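Local coordinates for protein diacylglycerol kinase (Bacillus anthracis, PDB 3S40) that probably phosphorylates diacylglycerol to phosphatidic acid with ATP as phosphate donor, as a bacterial member of the diacylglycerol kinase family, at residues E9-I14 and P40-L45; I14-A19 and L45-Q50; V128-A133 and Q290-M295. All blocks are in the same frame, centred on the assembly; numbering follows the deposited sequence.

Contact 1. Residues E9-I14 and P40-L45; sequences EKVLLI and PDLHIL
Asp41 meets the 9-14 segment before the strands pair. Its carbonyl O takes the Val11 N-H at 3.0 Å, one water bridges its N to Glu9 O, and a second links OD1 to Val11 O. With CG anti to the backbone N (chi1 -178°), the carboxylate lies alongside Lys10, OD2 at 3.5 Å from Lys10 CG; the ammonium NZ stays 4.6 Å from OD2, beyond a salt bridge but probably attracted. Leu42 leans across to Val11, CD1 standing 3.6 Å from Val11 CG1, and also packs on Leu35 and Ala36 of helix 24-38. This is the first beta-alpha-beta unit of the kinase domain's parallel sheet: helix 24-38 returns the chain so that strand 42-46 runs beside strand 11-15 at one sheet edge. His43 gives its N-H to Val11 O and accepts Leu13 N at its own O (2.7 Å, 169° at the hydrogen), while its imidazole meets Phe60 nearly perpendicularly. Beta-branched Ile44 suits an extended strand; its CG2 lies beside Leu13 CD2 at 4.2 Å. Leu45 donates its N-H to Leu13 O, and its CD1 packs 3.9 Å from Leu12 CD1, the side chains crossing near a right angle where both pack against helix 52-60.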
loop_
_atom_site.group_PDB
_atom_site.type_symbol
_atom_site.label_atom_id
_atom_site.label_comp_id
_atom_site.label_asym_id
_atom_site.label_seq_id
_atom_site.Cartn_x
_atom_site.Cartn_y
_atom_site.Cartn_z
ATOM N N GLU A 9 17.299 -13.529 -12.219
ATOM C CA GLU A 9 17.516 -14.588 -13.196
ATOM C C GLU A 9 16.185 -15.013 -13.814
ATOM O O GLU A 9 16.083 -15.186 -15.017
ATOM C CB GLU A 9 18.186 -15.771 -12.517
ATOM C CG GLU A 9 19.009 -16.630 -13.443
ATOM C CD GLU A 9 19.674 -17.774 -12.704
ATOM O OE1 GLU A 9 19.060 -18.862 -12.616
ATOM O OE2 GLU A 9 20.804 -17.577 -12.201
ATOM N N LYS A 10 15.159 -15.155 -12.978
ATOM C CA LYS A 10 13.831 -15.499 -13.456
ATOM C C LYS A 10 12.802 -14.490 -12.982
ATOM O O LYS A 10 12.778 -14.071 -11.803
ATOM C CB LYS A 10 13.444 -16.914 -13.023
ATOM C CG LYS A 10 14.368 -17.969 -13.603
ATOM C CD LYS A 10 14.387 -19.206 -12.752
ATOM C CE LYS A 10 13.346 -20.198 -13.192
ATOM N NZ LYS A 10 13.930 -21.573 -13.215
ATOM N N VAL A 11 11.961 -14.101 -13.922
ATOM C CA VAL A 11 10.942 -13.077 -13.711
ATOM C C VAL A 11 9.563 -13.633 -14.067
ATOM O O VAL A 11 9.390 -14.330 -15.082
ATOM C CB VAL A 11 11.238 -11.809 -14.564
ATOM C CG1 VAL A 11 10.168 -10.737 -14.357
ATOM C CG2 VAL A 11 12.651 -11.265 -14.273
ATOM N N LEU A 12 8.595 -13.331 -13.211
ATOM C CA LEU A 12 7.179 -13.524 -13.501
ATOM C C LEU A 12 6.461 -12.187 -13.660
ATOM O O LEU A 12 6.575 -11.313 -12.796
ATOM C CB LEU A 12 6.515 -14.278 -12.355
ATOM C CG LEU A 12 4.980 -14.313 -12.387
ATOM C CD1 LEU A 12 4.451 -15.050 -13.629
ATOM C CD2 LEU A 12 4.450 -14.922 -11.103
ATOM N N LEU A 13 5.710 -12.039 -14.750
ATOM C CA LEU A 13 4.800 -10.913 -14.938
ATOM C C LEU A 13 3.354 -11.394 -14.842
ATOM O O LEU A 13 2.909 -12.242 -15.631
ATOM C CB LEU A 13 5.039 -10.231 -16.308
ATOM C CG LEU A 13 4.004 -9.183 -16.754
ATOM C CD1 LEU A 13 4.067 -7.951 -15.839
ATOM C CD2 LEU A 13 4.166 -8.729 -18.214
ATOM N N ILE A 14 2.625 -10.869 -13.867
ATOM C CA ILE A 14 1.197 -11.178 -13.726
ATOM C C ILE A 14 0.409 -10.063 -14.370
ATOM O O ILE A 14 0.601 -8.894 -14.044
ATOM C CB ILE A 14 0.768 -11.321 -12.248
ATOM C CG1 ILE A 14 1.528 -12.484 -11.605
ATOM C CG2 ILE A 14 -0.774 -11.523 -12.129
ATOM C CD1 ILE A 14 1.501 -12.501 -10.071
ATOM N N PRO A 40 16.136 -12.351 -19.689
ATOM C CA PRO A 40 16.198 -13.488 -20.617
ATOM C C PRO A 40 15.317 -14.696 -20.240
ATOM O O PRO A 40 15.227 -15.634 -21.032
ATOM C CB PRO A 40 17.677 -13.876 -20.581
ATOM C CG PRO A 40 18.116 -13.487 -19.219
ATOM C CD PRO A 40 17.374 -12.211 -18.909
ATOM N N ASP A 41 14.697 -14.685 -19.065
ATOM C CA ASP A 41 13.740 -15.729 -18.680
ATOM C C ASP A 41 12.539 -15.086 -18.023
ATOM O O ASP A 41 12.561 -14.742 -16.836
ATOM C CB ASP A 41 14.380 -16.740 -17.726
ATOM C CG ASP A 41 13.440 -17.889 -17.340
ATOM O OD1 ASP A 41 12.197 -17.739 -17.374
ATOM O OD2 ASP A 41 13.953 -18.960 -16.962
ATOM N N LEU A 42 11.479 -14.949 -18.801
ATOM C CA LEU A 42 10.339 -14.158 -18.401
ATOM C C LEU A 42 9.054 -14.951 -18.604
ATOM O O LEU A 42 8.782 -15.451 -19.683
ATOM C CB LEU A 42 10.302 -12.872 -19.224
ATOM C CG LEU A 42 9.062 -11.982 -19.098
ATOM C CD1 LEU A 42 8.921 -11.502 -17.660
ATOM C CD2 LEU A 42 9.137 -10.778 -20.070
ATOM N N HIS A 43 8.260 -15.058 -17.559
ATOM C CA HIS A 43 7.066 -15.863 -17.625
ATOM C C HIS A 43 5.876 -14.935 -17.432
ATOM O O HIS A 43 5.829 -14.133 -16.483
ATOM C CB HIS A 43 7.119 -16.961 -16.546
ATOM C CG HIS A 43 6.110 -18.048 -16.742
ATOM N ND1 HIS A 43 6.170 -19.249 -16.078
ATOM C CD2 HIS A 43 5.027 -18.120 -17.553
ATOM C CE1 HIS A 43 5.164 -20.014 -16.462
ATOM N NE2 HIS A 43 4.453 -19.350 -17.355
ATOM N N ILE A 44 4.929 -15.011 -18.351
ATOM C CA ILE A 44 3.790 -14.105 -18.334
ATOM C C ILE A 44 2.500 -14.868 -18.152
ATOM O O ILE A 44 2.205 -15.774 -18.931
ATOM C CB ILE A 44 3.701 -13.315 -19.627
ATOM C CG1 ILE A 44 5.009 -12.593 -19.905
ATOM C CG2 ILE A 44 2.543 -12.325 -19.578
ATOM C CD1 ILE A 44 4.971 -11.771 -21.203
ATOM N N LEU A 45 1.726 -14.492 -17.135
ATOM C CA LEU A 45 0.462 -15.164 -16.840
ATOM C C LEU A 45 -0.662 -14.163 -16.734
ATOM O O LEU A 45 -0.544 -13.163 -16.023
ATOM C CB LEU A 45 0.548 -15.934 -15.515
ATOM C CG LEU A 45 1.575 -17.057 -15.366
ATOM C CD1 LEU A 45 1.531 -17.590 -13.923
ATOM C CD2 LEU A 45 1.329 -18.199 -16.382
HETATM O O HOH W 1 15.122 -13.054 -16.603
HETATM O O HOH W 2 10.472 -16.936 -15.259
#

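Contact 2. Residues I14-A19 and L45-Q50; sequences IVNPKA and LHTKEQ
Ile14 and Val15 run parallel to Leu45 and His46, with Val15 N bound to Leu45 O (2.8 Å, 170° at the hydrogen) and Thr47 N to Val15 O. Here the two strands of the catalytic domain's first beta-alpha-beta unit reach their C-terminal ends, where both chains leave the parallel sheet as loops. Thr47 suits this exit because its two branches do different work. Methyl CG2 touches Ile14 CG2 at 3.7 Å, the side chains crossing at about a right angle, while chi1 of 51° sets OG1 between its own backbone N and carbonyl carbon, close to Asn16 CA. From there the hydroxyl adds a weak, 3.4 Å bond from OG1 to Val15 O, which already holds Thr47 N. His46 packs its CB against Pro17 CG at 4.0 Å and brings CD2 near Val15 CB. Pro17, whose fixed phi fits the second position of the type I turn Asn16-Ala19, also rests CD on Thr47 OG1. The turn closes through Ala19 N to Asn16 O. Asn16, its ND2 held by Thr75 OG1, bends back in an Asx turn: OD1 accepts Lys18 N at 3.1 Å, the donor standing 52° out of the amide carbonyl plane.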
loop_
_atom_site.group_PDB
_atom_site.type_symbol
_atom_site.label_atom_id
_atom_site.label_comp_id
_atom_site.label_asym_id
_atom_site.label_seq_id
_atom_site.Cartn_x
_atom_site.Cartn_y
_atom_site.Cartn_z
ATOM N N ILE A 14 2.625 -10.869 -13.867
ATOM C CA ILE A 14 1.197 -11.178 -13.726
ATOM C C ILE A 14 0.409 -10.063 -14.370
ATOM O O ILE A 14 0.601 -8.894 -14.044
ATOM C CB ILE A 14 0.768 -11.321 -12.248
ATOM C CG1 ILE A 14 1.528 -12.484 -11.605
ATOM C CG2 ILE A 14 -0.774 -11.523 -12.129
ATOM C CD1 ILE A 14 1.501 -12.501 -10.071
ATOM N N VAL A 15 -0.472 -10.429 -15.293
ATOM C CA VAL A 15 -1.269 -9.453 -16.028
ATOM C C VAL A 15 -2.751 -9.601 -15.735
ATOM O O VAL A 15 -3.325 -10.666 -15.959
ATOM C CB VAL A 15 -1.094 -9.624 -17.547
ATOM C CG1 VAL A 15 -2.122 -8.775 -18.301
ATOM C CG2 VAL A 15 0.340 -9.267 -17.957
ATOM N N ASN A 16 -3.361 -8.528 -15.240
ATOM C CA ASN A 16 -4.818 -8.425 -15.177
ATOM C C ASN A 16 -5.312 -7.867 -16.507
ATOM O O ASN A 16 -5.089 -6.690 -16.811
ATOM C CB ASN A 16 -5.237 -7.513 -14.017
ATOM C CG ASN A 16 -6.744 -7.335 -13.923
ATOM O OD1 ASN A 16 -7.496 -7.883 -14.719
ATOM N ND2 ASN A 16 -7.189 -6.571 -12.934
ATOM N N PRO A 17 -5.976 -8.715 -17.315
ATOM C CA PRO A 17 -6.347 -8.344 -18.685
ATOM C C PRO A 17 -7.311 -7.171 -18.697
ATOM O O PRO A 17 -7.400 -6.447 -19.687
ATOM C CB PRO A 17 -7.036 -9.612 -19.223
ATOM C CG PRO A 17 -6.619 -10.716 -18.303
ATOM C CD PRO A 17 -6.437 -10.069 -16.965
ATOM N N LYS A 18 -8.021 -6.982 -17.594
ATOM C CA LYS A 18 -8.925 -5.847 -17.472
ATOM C C LYS A 18 -8.194 -4.546 -17.158
ATOM O O LYS A 18 -8.755 -3.457 -17.309
ATOM C CB LYS A 18 -9.986 -6.108 -16.397
ATOM C CG LYS A 18 -11.227 -6.815 -16.903
ATOM C CD LYS A 18 -11.170 -8.314 -16.676
ATOM C CE LYS A 18 -12.443 -8.978 -17.193
ATOM N NZ LYS A 18 -12.536 -10.415 -16.810
ATOM N N ALA A 19 -6.942 -4.642 -16.728
ATOM C CA ALA A 19 -6.275 -3.451 -16.209
ATOM C C ALA A 19 -6.010 -2.448 -17.326
ATOM O O ALA A 19 -6.029 -2.794 -18.500
ATOM C CB ALA A 19 -4.974 -3.816 -15.488
ATOM N N LEU A 45 1.726 -14.492 -17.135
ATOM C CA LEU A 45 0.462 -15.164 -16.840
ATOM C C LEU A 45 -0.662 -14.163 -16.734
ATOM O O LEU A 45 -0.544 -13.163 -16.023
ATOM C CB LEU A 45 0.548 -15.934 -15.515
ATOM C CG LEU A 45 1.575 -17.057 -15.366
ATOM C CD1 LEU A 45 1.531 -17.590 -13.923
ATOM C CD2 LEU A 45 1.329 -18.199 -16.382
ATOM N N HIS A 46 -1.769 -14.428 -17.418
ATOM C CA HIS A 46 -2.941 -13.584 -17.250
ATOM C C HIS A 46 -3.757 -14.102 -16.081
ATOM O O HIS A 46 -3.827 -15.305 -15.883
ATOM C CB HIS A 46 -3.795 -13.597 -18.507
ATOM C CG HIS A 46 -3.074 -13.141 -19.736
ATOM N ND1 HIS A 46 -3.720 -12.913 -20.934
ATOM C CD2 HIS A 46 -1.765 -12.870 -19.954
ATOM C CE1 HIS A 46 -2.838 -12.525 -21.837
ATOM N NE2 HIS A 46 -1.645 -12.485 -21.267
ATOM N N THR A 47 -4.347 -13.208 -15.285
ATOM C CA THR A 47 -5.338 -13.633 -14.291
ATOM C C THR A 47 -6.657 -13.910 -15.009
ATOM O O THR A 47 -6.890 -13.381 -16.083
ATOM C CB THR A 47 -5.607 -12.546 -13.229
ATOM O OG1 THR A 47 -5.909 -11.305 -13.886
ATOM C CG2 THR A 47 -4.380 -12.353 -12.320
ATOM N N LYS A 48 -7.516 -14.725 -14.412
ATOM C CA LYS A 48 -8.853 -14.972 -14.960
ATOM C C LYS A 48 -9.931 -14.593 -13.956
ATOM O O LYS A 48 -10.915 -13.942 -14.299
ATOM C CB LYS A 48 -9.029 -16.431 -15.387
ATOM C CG LYS A 48 -8.399 -16.762 -16.732
ATOM C CD LYS A 48 -7.114 -17.575 -16.574
ATOM C CE LYS A 48 -6.500 -17.933 -17.923
ATOM N NZ LYS A 48 -5.231 -18.704 -17.770
ATOM N N GLU A 49 -9.751 -15.008 -12.710
ATOM C CA GLU A 49 -10.680 -14.600 -11.670
ATOM C C GLU A 49 -9.950 -13.972 -10.506
ATOM O O GLU A 49 -8.724 -14.097 -10.379
ATOM C CB GLU A 49 -11.499 -15.785 -11.167
ATOM C CG GLU A 49 -12.405 -16.396 -12.212
ATOM C CD GLU A 49 -12.266 -17.900 -12.269
ATOM O OE1 GLU A 49 -11.248 -18.416 -11.759
ATOM O OE2 GLU A 49 -13.172 -18.562 -12.821
ATOM N N GLN A 50 -10.727 -13.289 -9.671
ATOM C CA GLN A 50 -10.290 -12.869 -8.354
ATOM C C GLN A 50 -9.608 -14.029 -7.633
ATOM O O GLN A 50 -10.104 -15.153 -7.638
ATOM C CB GLN A 50 -11.500 -12.385 -7.548
ATOM C CG GLN A 50 -11.185 -11.951 -6.127
ATOM C CD GLN A 50 -12.437 -11.671 -5.314
ATOM O OE1 GLN A 50 -13.558 -11.921 -5.769
ATOM N NE2 GLN A 50 -12.253 -11.148 -4.103
#

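Contact 3. Residues V128-A133 and Q290-M295; sequences VDVAKA and QGHFTM
Val128 and Phe293 form an antiparallel hydrogen-bonded pair at a classic beta bulge, where His292 and Phe293 together face Val128. The bulge follows the corner that strand 284-296 turns at Gln290 and Gly291: before it Leu289 pairs with Val130, beyond it Thr294 pairs with Leu92 of strand 91-96. The contact thus joins a strand of the catalytic family region to one of the YegS C-terminal, NAD kinase-like beta-sandwich region. Two backbone bonds fasten the pair: Val128 N to Phe293 O at 2.8 Å, with the donor tilted from the carbonyl plane, and Phe293 N to Val128 O at 3.2 Å, the donor in the Val128 carbonyl plane.

The third bond comes from a side chain. Asp129 OD1 accepts Gly291 N at 2.8 Å on the anti side of the carboxylate, and OD2 is bound by Gly222 N, so the acid ties together two backbone amides from distant parts of the chain. Glycine fits position 291, where the chain turns a corner with positive phi (57°).

Apolar contacts gather on the face that carries Val128 and Phe293. Val128 CG2 meets the selenomethionine Met295 at CG, 3.8 Å away, and Phe103 of helix 102-106 touches both residues. His292 offers its CB to Val130 CG2 at 3.7 Å, while its ring has that methyl near its plane, at an edge, and sends NE2 to Ala84 O. The same methyl sits over one face of the Phe293 ring in a CH-pi contact: Val130 CG2 is 3.9 Å from the ring centroid and 23° off the normal, closest to CD2.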
loop_
_atom_site.group_PDB
_atom_site.type_symbol
_atom_site.label_atom_id
_atom_site.label_comp_id
_atom_site.label_asym_id
_atom_site.label_seq_id
_atom_site.Cartn_x
_atom_site.Cartn_y
_atom_site.Cartn_z
ATOM N N VAL A 128 10.901 -2.364 2.000
ATOM C CA VAL A 128 9.653 -1.686 2.293
ATOM C C VAL A 128 9.028 -2.407 3.468
ATOM O O VAL A 128 9.110 -3.631 3.560
ATOM C CB VAL A 128 8.724 -1.731 1.061
ATOM C CG1 VAL A 128 7.325 -1.262 1.405
ATOM C CG2 VAL A 128 9.325 -0.898 -0.076
ATOM N N ASP A 129 8.454 -1.650 4.397
ATOM C CA ASP A 129 7.845 -2.249 5.583
ATOM C C ASP A 129 6.423 -2.737 5.269
ATOM O O ASP A 129 5.735 -2.154 4.428
ATOM C CB ASP A 129 7.789 -1.242 6.756
ATOM C CG ASP A 129 9.147 -0.567 7.044
ATOM O OD1 ASP A 129 10.214 -1.150 6.707
ATOM O OD2 ASP A 129 9.136 0.555 7.614
ATOM N N VAL A 130 5.993 -3.788 5.962
ATOM C CA VAL A 130 4.653 -4.324 5.783
ATOM C C VAL A 130 3.977 -4.405 7.135
ATOM O O VAL A 130 4.532 -4.966 8.086
ATOM C CB VAL A 130 4.706 -5.739 5.168
ATOM C CG1 VAL A 130 3.320 -6.392 5.191
ATOM C CG2 VAL A 130 5.308 -5.693 3.752
ATOM N N ALA A 131 2.759 -3.883 7.217
ATOM C CA ALA A 131 2.041 -3.850 8.485
ATOM C C ALA A 131 1.270 -5.150 8.737
ATOM O O ALA A 131 0.918 -5.867 7.796
ATOM C CB ALA A 131 1.095 -2.635 8.526
ATOM N N LYS A 132 1.008 -5.431 10.014
ATOM C CA LYS A 132 0.152 -6.546 10.421
ATOM C C LYS A 132 -0.889 -6.109 11.448
ATOM O O LYS A 132 -0.546 -5.679 12.553
ATOM C CB LYS A 132 0.981 -7.670 11.037
ATOM C CG LYS A 132 0.907 -8.979 10.285
ATOM C CD LYS A 132 1.050 -10.161 11.228
ATOM C CE LYS A 132 1.907 -11.256 10.614
ATOM N NZ LYS A 132 1.824 -12.539 11.374
ATOM N N ALA A 133 -2.164 -6.244 11.091
ATOM C CA ALA A 133 -3.248 -5.942 12.023
ATOM C C ALA A 133 -4.035 -7.214 12.354
ATOM O O ALA A 133 -4.617 -7.826 11.465
ATOM C CB ALA A 133 -4.163 -4.874 11.435
ATOM N N GLN A 290 9.543 -4.741 9.554
ATOM C CA GLN A 290 10.479 -3.843 8.920
ATOM C C GLN A 290 11.170 -4.509 7.729
ATOM O O GLN A 290 11.659 -5.622 7.824
ATOM C CB GLN A 290 11.482 -3.334 9.964
ATOM C CG GLN A 290 12.163 -2.039 9.598
ATOM C CD GLN A 290 12.883 -1.379 10.779
ATOM O OE1 GLN A 290 12.528 -1.579 11.949
ATOM N NE2 GLN A 290 13.910 -0.599 10.468
ATOM N N GLY A 291 11.173 -3.822 6.593
ATOM C CA GLY A 291 11.858 -4.309 5.414
ATOM C C GLY A 291 11.408 -5.684 4.962
ATOM O O GLY A 291 12.204 -6.451 4.441
ATOM N N HIS A 292 10.125 -5.975 5.139
ATOM C CA HIS A 292 9.571 -7.304 4.866
ATOM C C HIS A 292 9.553 -7.627 3.374
ATOM O O HIS A 292 9.773 -8.771 2.989
ATOM C CB HIS A 292 8.155 -7.396 5.446
ATOM C CG HIS A 292 7.588 -8.779 5.488
ATOM N ND1 HIS A 292 8.113 -9.782 6.276
ATOM C CD2 HIS A 292 6.521 -9.323 4.850
ATOM C CE1 HIS A 292 7.394 -10.881 6.127
ATOM N NE2 HIS A 292 6.418 -10.629 5.269
ATOM N N PHE A 293 9.274 -6.625 2.540
ATOM C CA PHE A 293 9.379 -6.783 1.095
ATOM C C PHE A 293 10.573 -6.007 0.598
ATOM O O PHE A 293 11.000 -5.038 1.219
ATOM C CB PHE A 293 8.142 -6.222 0.369
ATOM C CG PHE A 293 6.906 -7.084 0.496
ATOM C CD1 PHE A 293 7.005 -8.432 0.781
ATOM C CD2 PHE A 293 5.642 -6.534 0.299
ATOM C CE1 PHE A 293 5.855 -9.227 0.873
ATOM C CE2 PHE A 293 4.497 -7.319 0.403
ATOM C CZ PHE A 293 4.608 -8.664 0.698
ATOM N N THR A 294 11.096 -6.446 -0.538
ATOM C CA THR A 294 11.927 -5.621 -1.392
ATOM C C THR A 294 11.100 -5.270 -2.634
ATOM O O THR A 294 10.419 -6.132 -3.209
ATOM C CB THR A 294 13.222 -6.353 -1.814
ATOM O OG1 THR A 294 12.886 -7.518 -2.581
ATOM C CG2 THR A 294 14.020 -6.779 -0.579
HETATM N N MSE A 295 11.189 -4.016 -3.067
HETATM C CA MSE A 295 10.403 -3.555 -4.188
HETATM C C MSE A 295 11.211 -2.700 -5.151
HETATM O O MSE A 295 12.122 -1.966 -4.760
HETATM C CB MSE A 295 9.177 -2.792 -3.678
HETATM C CG MSE A 295 8.392 -3.586 -2.663
HETATM SE SE MSE A 295 6.518 -3.088 -2.442
HETATM C CE MSE A 295 5.862 -3.401 -4.259
#

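In the fold
Contacts 1 and 2 are successive lengths of one strand pair: they share Ile14 and Leu45, join strand 11-15 to the edge strand 42-46, and touch through Ile44 and Val15. Contact 1 is regular parallel pairing, hydrophobic toward the flanking helices but hydrated and charged at its start. Contact 2 carries the pair out into loops, and there a threonine hydroxyl, a proline and an Asx turn replace the leucine packing. Both are partly buried. Contact 3, whose centre is about 23 Å from that of contact 1 and nearer the middle of the chain, is a buried antiparallel pairing between segments far apart in sequence, combining a bulge, a carboxylate-to-amide bond and aromatic packing.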